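Local coordinates for protein MHC class I antigen (Anolis carolinensis, PDB 7CPO) that probably presents peptides to T cells, held in a groove of two helices over a beta sheet, as the heavy chain paired with beta2-microglobulin, at residues 181-192 with 204-215; 29-37 with 46-54. One frame throughout, in Å; residues are numbered along the deposited sequence. Where two conformers were deposited one is given.

Interaction 1: residues 181-192 with 204-215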
loop_
_atom_site.group_PDB
_atom_site.type_symbol
_atom_site.label_atom_id
_atom_site.label_comp_id
_atom_site.label_asym_id
_atom_site.label_seq_id
_atom_site.Cartn_x
_atom_site.Cartn_y
_atom_site.Cartn_z
ATOM N N LEU A 181 -12.594 -4.128 -10.514
ATOM C CA LEU A 181 -11.946 -2.839 -10.280
ATOM C C LEU A 181 -12.952 -1.733 -9.974
ATOM O O LEU A 181 -12.634 -0.790 -9.236
ATOM C CB LEU A 181 -11.106 -2.447 -11.491
ATOM C CG LEU A 181 -9.838 -3.261 -11.724
ATOM C CD1 LEU A 181 -9.330 -3.025 -13.156
ATOM C CD2 LEU A 181 -8.788 -2.882 -10.691
ATOM N N LEU A 182 -14.159 -1.822 -10.529
ATOM C CA LEU A 182 -15.143 -0.760 -10.407
ATOM C C LEU A 182 -16.341 -1.186 -9.570
ATOM O O LEU A 182 -17.369 -0.507 -9.580
ATOM C CB LEU A 182 -15.575 -0.305 -11.802
ATOM C CG LEU A 182 -14.355 -0.006 -12.692
ATOM C CD1 LEU A 182 -14.750 0.268 -14.118
ATOM C CD2 LEU A 182 -13.514 1.135 -12.139
ATOM N N ARG A 183 -16.225 -2.286 -8.838
ATOM C CA ARG A 183 -17.288 -2.728 -7.955
ATOM C C ARG A 183 -17.393 -1.799 -6.744
ATOM O O ARG A 183 -16.505 -0.986 -6.461
ATOM C CB ARG A 183 -17.030 -4.159 -7.494
ATOM C CG ARG A 183 -16.019 -4.257 -6.341
ATOM C CD ARG A 183 -15.612 -5.713 -6.115
ATOM N NE ARG A 183 -14.909 -5.921 -4.852
ATOM C CZ ARG A 183 -13.649 -5.571 -4.606
ATOM N NH1 ARG A 183 -12.914 -4.964 -5.532
ATOM N NH2 ARG A 183 -13.127 -5.827 -3.416
ATOM N N THR A 184 -18.501 -1.918 -6.021
ATOM C CA THR A 184 -18.630 -1.269 -4.722
ATOM C C THR A 184 -19.053 -2.326 -3.719
ATOM O O THR A 184 -19.887 -3.182 -4.024
ATOM C CB THR A 184 -19.648 -0.099 -4.719
ATOM O OG1 THR A 184 -20.975 -0.625 -4.840
ATOM C CG2 THR A 184 -19.397 0.866 -5.875
ATOM N N GLU A 185 -18.446 -2.289 -2.537
ATOM C CA GLU A 185 -18.832 -3.150 -1.426
ATOM C C GLU A 185 -19.290 -2.275 -0.263
ATOM O O GLU A 185 -18.623 -1.294 0.077
ATOM C CB GLU A 185 -17.678 -4.064 -1.015
ATOM C CG GLU A 185 -17.213 -4.978 -2.139
ATOM C CD GLU A 185 -16.734 -6.348 -1.657
ATOM O OE1 GLU A 185 -17.399 -6.948 -0.777
ATOM O OE2 GLU A 185 -15.694 -6.833 -2.175
ATOM N N VAL A 186 -20.424 -2.635 0.334
ATOM C CA VAL A 186 -21.097 -1.765 1.314
ATOM C C VAL A 186 -20.338 -1.792 2.638
ATOM O O VAL A 186 -20.015 -2.876 3.142
ATOM C CB VAL A 186 -22.547 -2.203 1.506
ATOM C CG1 VAL A 186 -23.248 -1.274 2.484
ATOM C CG2 VAL A 186 -23.274 -2.227 0.170
ATOM N N PRO A 187 -20.010 -0.639 3.221
ATOM C CA PRO A 187 -19.443 -0.631 4.574
ATOM C C PRO A 187 -20.364 -1.314 5.579
ATOM O O PRO A 187 -21.593 -1.278 5.469
ATOM C CB PRO A 187 -19.297 0.861 4.894
ATOM C CG PRO A 187 -19.346 1.546 3.580
ATOM C CD PRO A 187 -20.206 0.719 2.694
ATOM N N GLU A 188 -19.735 -1.946 6.563
ATOM C CA GLU A 188 -20.395 -2.642 7.658
ATOM C C GLU A 188 -20.005 -1.899 8.928
ATOM O O GLU A 188 -18.847 -1.980 9.360
ATOM C CB GLU A 188 -19.969 -4.118 7.703
ATOM C CG GLU A 188 -20.139 -4.862 6.364
ATOM C CD GLU A 188 -18.972 -5.813 5.996
ATOM O OE1 GLU A 188 -18.250 -6.303 6.897
ATOM O OE2 GLU A 188 -18.786 -6.081 4.786
ATOM N N VAL A 189 -20.965 -1.174 9.511
ATOM C CA VAL A 189 -20.728 -0.227 10.603
ATOM C C VAL A 189 -21.270 -0.798 11.906
ATOM O O VAL A 189 -22.464 -1.107 12.010
ATOM C CB VAL A 189 -21.391 1.130 10.328
ATOM C CG1 VAL A 189 -20.958 2.155 11.387
ATOM C CG2 VAL A 189 -21.089 1.604 8.918
ATOM N N LYS A 190 -20.413 -0.885 12.912
ATOM C CA LYS A 190 -20.789 -1.426 14.208
ATOM C C LYS A 190 -20.260 -0.501 15.295
ATOM O O LYS A 190 -19.079 -0.154 15.296
ATOM C CB LYS A 190 -20.237 -2.853 14.370
ATOM C CG LYS A 190 -20.351 -3.444 15.755
ATOM C CD LYS A 190 -21.176 -4.705 15.686
ATOM C CE LYS A 190 -21.201 -5.462 17.000
ATOM N NZ LYS A 190 -19.884 -6.047 17.288
ATOM N N VAL A 191 -21.127 -0.084 16.204
ATOM C CA VAL A 191 -20.739 0.774 17.322
ATOM C C VAL A 191 -20.662 -0.075 18.578
ATOM O O VAL A 191 -21.629 -0.756 18.933
ATOM C CB VAL A 191 -21.724 1.943 17.529
ATOM C CG1 VAL A 191 -21.211 2.856 18.632
ATOM C CG2 VAL A 191 -21.934 2.727 16.249
ATOM N N THR A 192 -19.527 -0.024 19.259
ATOM C CA THR A 192 -19.390 -0.615 20.574
ATOM C C THR A 192 -19.076 0.466 21.615
ATOM O O THR A 192 -18.836 1.636 21.295
ATOM C CB THR A 192 -18.310 -1.700 20.562
ATOM O OG1 THR A 192 -17.091 -1.142 20.060
ATOM C CG2 THR A 192 -18.745 -2.886 19.690
ATOM N N ILE A 204 -16.715 3.289 20.206
ATOM C CA ILE A 204 -15.902 2.863 19.067
ATOM C C ILE A 204 -16.800 2.578 17.871
ATOM O O ILE A 204 -17.778 1.830 17.978
ATOM C CB ILE A 204 -15.053 1.632 19.406
ATOM C CG1 ILE A 204 -14.124 1.947 20.574
ATOM C CG2 ILE A 204 -14.260 1.184 18.183
ATOM C CD1 ILE A 204 -13.397 0.739 21.080
ATOM N N CYS A 205 -16.467 3.164 16.732
ATOM C CA CYS A 205 -17.172 2.890 15.483
ATOM C C CYS A 205 -16.261 2.066 14.570
ATOM O O CYS A 205 -15.270 2.588 14.045
ATOM C CB CYS A 205 -17.597 4.195 14.821
ATOM S SG CYS A 205 -18.538 3.904 13.353
ATOM N N ARG A 206 -16.580 0.776 14.400
ATOM C CA ARG A 206 -15.855 -0.106 13.485
ATOM C C ARG A 206 -16.554 -0.094 12.134
ATOM O O ARG A 206 -17.769 -0.314 12.053
ATOM C CB ARG A 206 -15.775 -1.546 14.001
ATOM C CG ARG A 206 -15.593 -2.582 12.850
ATOM C CD ARG A 206 -16.090 -4.024 13.151
ATOM N NE ARG A 206 -14.963 -4.875 13.507
ATOM C CZ ARG A 206 -14.305 -5.664 12.665
ATOM N NH1 ARG A 206 -14.661 -5.757 11.390
ATOM N NH2 ARG A 206 -13.283 -6.368 13.112
ATOM N N VAL A 207 -15.789 0.173 11.080
ATOM C CA VAL A 207 -16.318 0.301 9.724
ATOM C C VAL A 207 -15.447 -0.559 8.829
ATOM O O VAL A 207 -14.259 -0.266 8.649
ATOM C CB VAL A 207 -16.344 1.754 9.238
ATOM C CG1 VAL A 207 -17.114 1.858 7.925
ATOM C CG2 VAL A 207 -16.993 2.633 10.297
ATOM N N GLY A 208 -16.021 -1.628 8.289
ATOM C CA GLY A 208 -15.211 -2.622 7.615
ATOM C C GLY A 208 -15.945 -3.214 6.433
ATOM O O GLY A 208 -17.161 -3.059 6.288
ATOM N N GLY A 209 -15.183 -3.903 5.584
ATOM C CA GLY A 209 -15.777 -4.523 4.419
ATOM C C GLY A 209 -16.157 -3.578 3.308
ATOM O O GLY A 209 -17.036 -3.916 2.511
ATOM N N PHE A 210 -15.535 -2.403 3.224
ATOM C CA PHE A 210 -15.930 -1.416 2.230
ATOM C C PHE A 210 -14.911 -1.355 1.095
ATOM O O PHE A 210 -13.724 -1.655 1.274
ATOM C CB PHE A 210 -16.140 -0.015 2.846
ATOM C CG PHE A 210 -14.925 0.576 3.568
ATOM C CD1 PHE A 210 -14.716 0.347 4.926
ATOM C CD2 PHE A 210 -14.038 1.418 2.901
ATOM C CE1 PHE A 210 -13.616 0.908 5.603
ATOM C CE2 PHE A 210 -12.945 1.982 3.566
ATOM C CZ PHE A 210 -12.730 1.716 4.920
ATOM N N TYR A 211 -15.405 -0.991 -0.095
ATOM C CA TYR A 211 -14.599 -0.825 -1.295
ATOM C C TYR A 211 -15.382 0.056 -2.250
ATOM O O TYR A 211 -16.583 -0.181 -2.442
ATOM C CB TYR A 211 -14.270 -2.161 -1.971
ATOM C CG TYR A 211 -13.402 -1.979 -3.186
ATOM C CD1 TYR A 211 -12.007 -1.900 -3.067
ATOM C CD2 TYR A 211 -13.966 -1.839 -4.450
ATOM C CE1 TYR A 211 -11.203 -1.700 -4.173
ATOM C CE2 TYR A 211 -13.167 -1.645 -5.568
ATOM C CZ TYR A 211 -11.790 -1.583 -5.425
ATOM O OH TYR A 211 -11.007 -1.394 -6.544
ATOM N N PRO A 212 -14.755 1.054 -2.874
ATOM C CA PRO A 212 -13.325 1.397 -2.794
ATOM C C PRO A 212 -12.864 2.036 -1.475
ATOM O O PRO A 212 -13.634 2.140 -0.520
ATOM C CB PRO A 212 -13.148 2.387 -3.957
ATOM C CG PRO A 212 -14.497 3.000 -4.143
ATOM C CD PRO A 212 -15.472 1.879 -3.864
ATOM N N LYS A 213 -11.601 2.481 -1.462
ATOM C CA LYS A 213 -10.939 2.909 -0.231
ATOM C C LYS A 213 -11.509 4.219 0.324
ATOM O O LYS A 213 -11.496 4.434 1.544
ATOM C CB LYS A 213 -9.436 3.034 -0.501
ATOM C CG LYS A 213 -8.536 2.703 0.676
ATOM C CD LYS A 213 -7.056 3.007 0.397
ATOM C CE LYS A 213 -6.162 2.666 1.618
ATOM N NZ LYS A 213 -4.788 3.278 1.577
ATOM N N ASP A 214 -12.023 5.093 -0.539
ATOM C CA ASP A 214 -12.424 6.430 -0.121
ATOM C C ASP A 214 -13.684 6.379 0.737
ATOM O O ASP A 214 -14.685 5.762 0.358
ATOM C CB ASP A 214 -12.651 7.302 -1.347
ATOM C CG ASP A 214 -13.004 8.726 -0.992
ATOM O OD1 ASP A 214 -12.397 9.283 -0.044
ATOM O OD2 ASP A 214 -13.904 9.285 -1.661
ATOM N N ILE A 215 -13.644 7.044 1.891
ATOM C CA ILE A 215 -14.742 6.969 2.845
ATOM C C ILE A 215 -14.672 8.180 3.764
ATOM O O ILE A 215 -13.590 8.709 4.037
ATOM C CB ILE A 215 -14.703 5.630 3.630
ATOM C CG1 ILE A 215 -16.034 5.374 4.346
ATOM C CG2 ILE A 215 -13.500 5.564 4.577
ATOM C CD1 ILE A 215 -16.288 3.900 4.625
#

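Interaction 2: residues 29-37 with 46-54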
loop_
_atom_site.group_PDB
_atom_site.type_symbol
_atom_site.label_atom_id
_atom_site.label_comp_id
_atom_site.label_asym_id
_atom_site.label_seq_id
_atom_site.Cartn_x
_atom_site.Cartn_y
_atom_site.Cartn_z
ATOM N N TYR A 29 -0.013 -2.007 -9.775
ATOM C CA TYR A 29 -1.365 -1.704 -9.322
ATOM C C TYR A 29 -2.176 -1.002 -10.405
ATOM O O TYR A 29 -1.658 -0.177 -11.176
ATOM C CB TYR A 29 -1.363 -0.801 -8.076
ATOM C CG TYR A 29 -0.890 -1.467 -6.807
ATOM C CD1 TYR A 29 -1.808 -1.938 -5.842
ATOM C CD2 TYR A 29 0.471 -1.620 -6.552
ATOM C CE1 TYR A 29 -1.360 -2.547 -4.671
ATOM C CE2 TYR A 29 0.920 -2.223 -5.380
ATOM C CZ TYR A 29 0.004 -2.679 -4.450
ATOM O OH TYR A 29 0.466 -3.266 -3.305
ATOM N N VAL A 30 -3.465 -1.311 -10.427
ATOM C CA VAL A 30 -4.477 -0.449 -11.014
ATOM C C VAL A 30 -5.385 -0.055 -9.857
ATOM O O VAL A 30 -6.007 -0.924 -9.232
ATOM C CB VAL A 30 -5.244 -1.144 -12.147
ATOM C CG1 VAL A 30 -6.262 -0.204 -12.749
ATOM C CG2 VAL A 30 -4.267 -1.622 -13.214
ATOM N N ASP A 31 -5.397 1.240 -9.518
ATOM C CA ASP A 31 -6.259 1.796 -8.467
ATOM C C ASP A 31 -6.152 1.001 -7.167
ATOM O O ASP A 31 -7.147 0.489 -6.641
ATOM C CB ASP A 31 -7.726 1.815 -8.888
ATOM C CG ASP A 31 -7.993 2.725 -10.027
ATOM O OD1 ASP A 31 -7.184 3.640 -10.256
ATOM O OD2 ASP A 31 -9.033 2.519 -10.683
ATOM N N ASP A 32 -4.929 0.870 -6.672
ATOM C CA ASP A 32 -4.646 0.118 -5.434
ATOM C C ASP A 32 -5.216 -1.315 -5.435
ATOM O O ASP A 32 -5.301 -1.940 -4.375
ATOM C CB ASP A 32 -5.081 0.892 -4.163
ATOM C CG ASP A 32 -6.605 1.009 -3.980
ATOM O OD1 ASP A 32 -7.337 0.004 -4.116
ATOM O OD2 ASP A 32 -7.071 2.137 -3.682
ATOM N N GLN A 33 -5.555 -1.892 -6.596
ATOM C CA GLN A 33 -5.664 -3.347 -6.733
ATOM C C GLN A 33 -4.379 -3.866 -7.362
ATOM O O GLN A 33 -4.009 -3.445 -8.462
ATOM C CB GLN A 33 -6.857 -3.766 -7.589
ATOM C CG GLN A 33 -7.030 -5.269 -7.710
ATOM C CD GLN A 33 -8.397 -5.669 -8.291
ATOM O OE1 GLN A 33 -8.503 -6.619 -9.086
ATOM N NE2 GLN A 33 -9.449 -4.933 -7.903
ATOM N N GLU A 34 -3.685 -4.754 -6.667
ATOM C CA GLU A 34 -2.469 -5.310 -7.231
ATOM C C GLU A 34 -2.837 -6.300 -8.329
ATOM O O GLU A 34 -3.729 -7.123 -8.149
ATOM C CB GLU A 34 -1.646 -5.980 -6.143
ATOM C CG GLU A 34 -0.446 -6.716 -6.675
ATOM C CD GLU A 34 0.319 -7.456 -5.598
ATOM O OE1 GLU A 34 -0.028 -7.310 -4.407
ATOM O OE2 GLU A 34 1.270 -8.180 -5.950
ATOM N N PHE A 35 -2.202 -6.200 -9.492
ATOM C CA PHE A 35 -2.536 -7.118 -10.569
ATOM C C PHE A 35 -1.354 -7.915 -11.099
ATOM O O PHE A 35 -1.574 -8.988 -11.676
ATOM C CB PHE A 35 -3.231 -6.377 -11.732
ATOM C CG PHE A 35 -2.311 -5.496 -12.578
ATOM C CD1 PHE A 35 -1.858 -5.931 -13.825
ATOM C CD2 PHE A 35 -1.970 -4.218 -12.163
ATOM C CE1 PHE A 35 -1.045 -5.125 -14.616
ATOM C CE2 PHE A 35 -1.166 -3.415 -12.939
ATOM C CZ PHE A 35 -0.693 -3.872 -14.167
ATOM N N VAL A 36 -0.116 -7.461 -10.891
ATOM C CA VAL A 36 1.065 -8.213 -11.294
ATOM C C VAL A 36 2.113 -8.035 -10.215
ATOM O O VAL A 36 2.105 -7.054 -9.470
ATOM C CB VAL A 36 1.641 -7.760 -12.665
ATOM C CG1 VAL A 36 0.739 -8.229 -13.820
ATOM C CG2 VAL A 36 1.836 -6.229 -12.682
ATOM N N SER A 37 3.020 -9.000 -10.117
ATOM C CA SER A 37 4.199 -8.731 -9.316
ATOM C C SER A 37 5.344 -9.545 -9.879
ATOM O O SER A 37 5.145 -10.558 -10.550
ATOM C CB SER A 37 3.988 -9.012 -7.817
ATOM O OG SER A 37 4.361 -10.314 -7.461
ATOM N N LEU A 46 4.474 -12.177 -12.654
ATOM C CA LEU A 46 3.360 -13.104 -12.500
ATOM C C LEU A 46 2.013 -12.391 -12.388
ATOM O O LEU A 46 1.928 -11.266 -11.892
ATOM C CB LEU A 46 3.546 -13.992 -11.262
ATOM C CG LEU A 46 4.700 -14.982 -11.338
ATOM C CD1 LEU A 46 4.781 -15.813 -10.066
ATOM C CD2 LEU A 46 4.540 -15.853 -12.577
ATOM N N PRO A 47 0.939 -13.036 -12.842
ATOM C CA PRO A 47 -0.392 -12.471 -12.636
ATOM C C PRO A 47 -0.822 -12.639 -11.190
ATOM O O PRO A 47 -0.530 -13.651 -10.550
ATOM C CB PRO A 47 -1.281 -13.297 -13.573
ATOM C CG PRO A 47 -0.571 -14.568 -13.722
ATOM C CD PRO A 47 0.905 -14.224 -13.707
ATOM N N LYS A 48 -1.530 -11.637 -10.684
ATOM C CA LYS A 48 -2.028 -11.650 -9.320
ATOM C C LYS A 48 -3.542 -11.628 -9.243
ATOM O O LYS A 48 -4.085 -11.659 -8.138
ATOM C CB LYS A 48 -1.467 -10.447 -8.544
ATOM C CG LYS A 48 0.045 -10.478 -8.414
ATOM C CD LYS A 48 0.510 -11.676 -7.574
ATOM C CE LYS A 48 0.279 -11.414 -6.081
ATOM N NZ LYS A 48 0.681 -12.586 -5.267
ATOM N N VAL A 49 -4.227 -11.533 -10.381
ATOM C CA VAL A 49 -5.688 -11.485 -10.443
ATOM C C VAL A 49 -6.124 -12.201 -11.718
ATOM O O VAL A 49 -5.350 -12.327 -12.662
ATOM C CB VAL A 49 -6.229 -10.031 -10.430
ATOM C CG1 VAL A 49 -5.856 -9.329 -9.149
ATOM C CG2 VAL A 49 -5.732 -9.230 -11.634
ATOM N N PRO A 50 -7.367 -12.682 -11.753
ATOM C CA PRO A 50 -7.765 -13.502 -12.911
ATOM C C PRO A 50 -7.864 -12.715 -14.208
ATOM O O PRO A 50 -7.663 -13.279 -15.289
ATOM C CB PRO A 50 -9.139 -14.057 -12.490
ATOM C CG PRO A 50 -9.155 -13.965 -11.016
ATOM C CD PRO A 50 -8.384 -12.715 -10.690
ATOM N N TRP A 51 -8.168 -11.433 -14.145
ATOM C CA TRP A 51 -8.551 -10.738 -15.361
ATOM C C TRP A 51 -7.359 -10.352 -16.229
ATOM O O TRP A 51 -7.545 -10.112 -17.429
ATOM C CB TRP A 51 -9.398 -9.505 -15.017
ATOM C CG TRP A 51 -8.822 -8.502 -14.019
ATOM C CD1 TRP A 51 -9.209 -8.327 -12.711
ATOM C CD2 TRP A 51 -7.817 -7.496 -14.271
ATOM N NE1 TRP A 51 -8.504 -7.285 -12.137
ATOM C CE2 TRP A 51 -7.643 -6.763 -13.068
ATOM C CE3 TRP A 51 -7.036 -7.154 -15.387
ATOM C CZ2 TRP A 51 -6.713 -5.714 -12.952
ATOM C CZ3 TRP A 51 -6.114 -6.097 -15.272
ATOM C CH2 TRP A 51 -5.970 -5.392 -14.063
ATOM N N ILE A 52 -6.141 -10.318 -15.677
ATOM C CA ILE A 52 -4.994 -9.890 -16.482
ATOM C C ILE A 52 -4.631 -10.920 -17.550
ATOM O O ILE A 52 -3.967 -10.566 -18.536
ATOM C CB ILE A 52 -3.789 -9.536 -15.577
ATOM C CG1 ILE A 52 -2.639 -8.911 -16.376
ATOM C CG2 ILE A 52 -3.311 -10.756 -14.776
ATOM C CD1 ILE A 52 -3.031 -7.762 -17.245
ATOM N N SER A 53 -5.091 -12.172 -17.428
ATOM C CA SER A 53 -4.793 -13.125 -18.496
ATOM C C SER A 53 -5.498 -12.767 -19.800
ATOM O O SER A 53 -5.111 -13.264 -20.862
ATOM C CB SER A 53 -5.153 -14.553 -18.088
ATOM O OG SER A 53 -6.547 -14.698 -17.894
ATOM N N LYS A 54 -6.500 -11.894 -19.758
ATOM C CA LYS A 54 -7.119 -11.453 -20.998
ATOM C C LYS A 54 -6.125 -10.753 -21.928
ATOM O O LYS A 54 -6.397 -10.617 -23.130
ATOM C CB LYS A 54 -8.286 -10.522 -20.691
ATOM C CG LYS A 54 -9.438 -11.156 -19.938
ATOM C CD LYS A 54 -10.537 -10.101 -19.767
ATOM C CE LYS A 54 -11.663 -10.614 -18.910
ATOM N NZ LYS A 54 -12.625 -9.546 -18.572
#

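Interaction 1: residues 181-192 with 204-215
Arg183 lays its guanidinium flat over the ring of Tyr211, planes 19° apart, where the linker from the peptide-binding platform enters the immunoglobulin C1-set domain. The geometry is both a stack and a cation-pi contact, with Arg183 CZ 4.0 Å from the Tyr211 ring centroid. Arginine suits the place because its flat cation can cover a ring and still bond in its own plane: NE and NH2 both reach OE2 of Glu185, with NE to OE2 at 2.9 Å. Together with a bond from NH1 to Thr180 O, this salt bridge sets the rotation of the guanidinium. With CG anti to the backbone N (chi1 -178°), the tyrosine ring extends along the linker until OH donates to Leu181 O at 3.2 Å, from above the carbonyl plane.

Beneath these side chains, Glu185 and Tyr211 form a single antiparallel bridge. Past Pro187, whose CG packs on Phe210 CB at 3.6 Å, strands 188-192 and 204-208 continue as an antiparallel hairpin. Val189, Val191, Cys205 and Val207 face the sandwich core, where Cys205 is bonded to Cys261 and touches Trp219. Glu188, Lys190 and Arg206 line the other face toward beta2-microglobulin; Glu188 pairs with Arg12 of that chain. A G1 beta bulge sets Gly209 and Phe210 together opposite Tyr243. Glycine accommodates the positive phi of 74° there, and Glu188 OE2 lies 3.4 Å from Gly209 CA.

Interaction 2: residues 29-37 with 46-54
Trp51 and Gln33 meet through a nearly straight hydrogen bond, NE1 to OE1 at 3.1 Å with 167° at the hydrogen, at the edge of the MHC class I platform. Here strands 33-37 and 46-47 form an antiparallel hairpin at one side of the sheet, and the chain then turns into the 3-10 segment 52-54. The amide oxygen lies near the indole plane, whereas NE1 stands above the carbonyl plane of Gln33. The glutamine chain runs straight out, CG turned opposite the backbone N (chi1 -178°), and is long enough to meet the indole N-H.

The tight part lies on the side of the helices. CH2 of Trp51 presses against Phe35 CB at 3.7 Å, and the two ring planes, 19° apart, are displaced so far that their faces scarcely meet. Ile52 CG1 comes to the edge of the Phe35 ring, 4.0 Å from CD1, and Val49 CG2 packs on Phe35 CB. Large apolar side chains suit this interior, which Tyr173 of helix 152-176 and Trp63 of helix 62-87 help to close.

The other side is looser and polar. The exposed Lys48, bent at chi2 and chi3, lays its aliphatic chain beside Glu34, with CE 3.4 Å from OE2; its NZ stays 4.5 Å from that oxygen, too far for a salt bridge. Asp53 of beta2-microglobulin makes a long, weak ion pair with Lys48 NZ and hydrogen-bonds Ser37 OG. Backbone bonds join the two segments: Leu46 N donates to Ser37 O at 2.7 Å within the hairpin, and just past the strand Lys48 N donates to Phe35 O at 2.8 Å.

How the interactions relate
Along the chain the two follow one another, both segments of interaction 2 preceding those of interaction 1, and their centres lie about 22 Å apart. Interaction 2 (29-37 with 46-54) belongs to the edge of the eight-stranded platform sheet; 181-192 with 204-215 begins at the end of helix 178-181 and runs into a four-stranded sheet of the immunoglobulin domain. They share no sheet, yet they touch at the junction: Leu181 CD1 packs on Trp51 CZ2 at 3.8 Å, and Leu181 CD2 lies 3.5 Å from Gln33 NE2. Both also reach beta2-microglobulin, so the second subunit meets the peptide-binding and immunoglobulin parts together, consistent with a role in setting their relative placement.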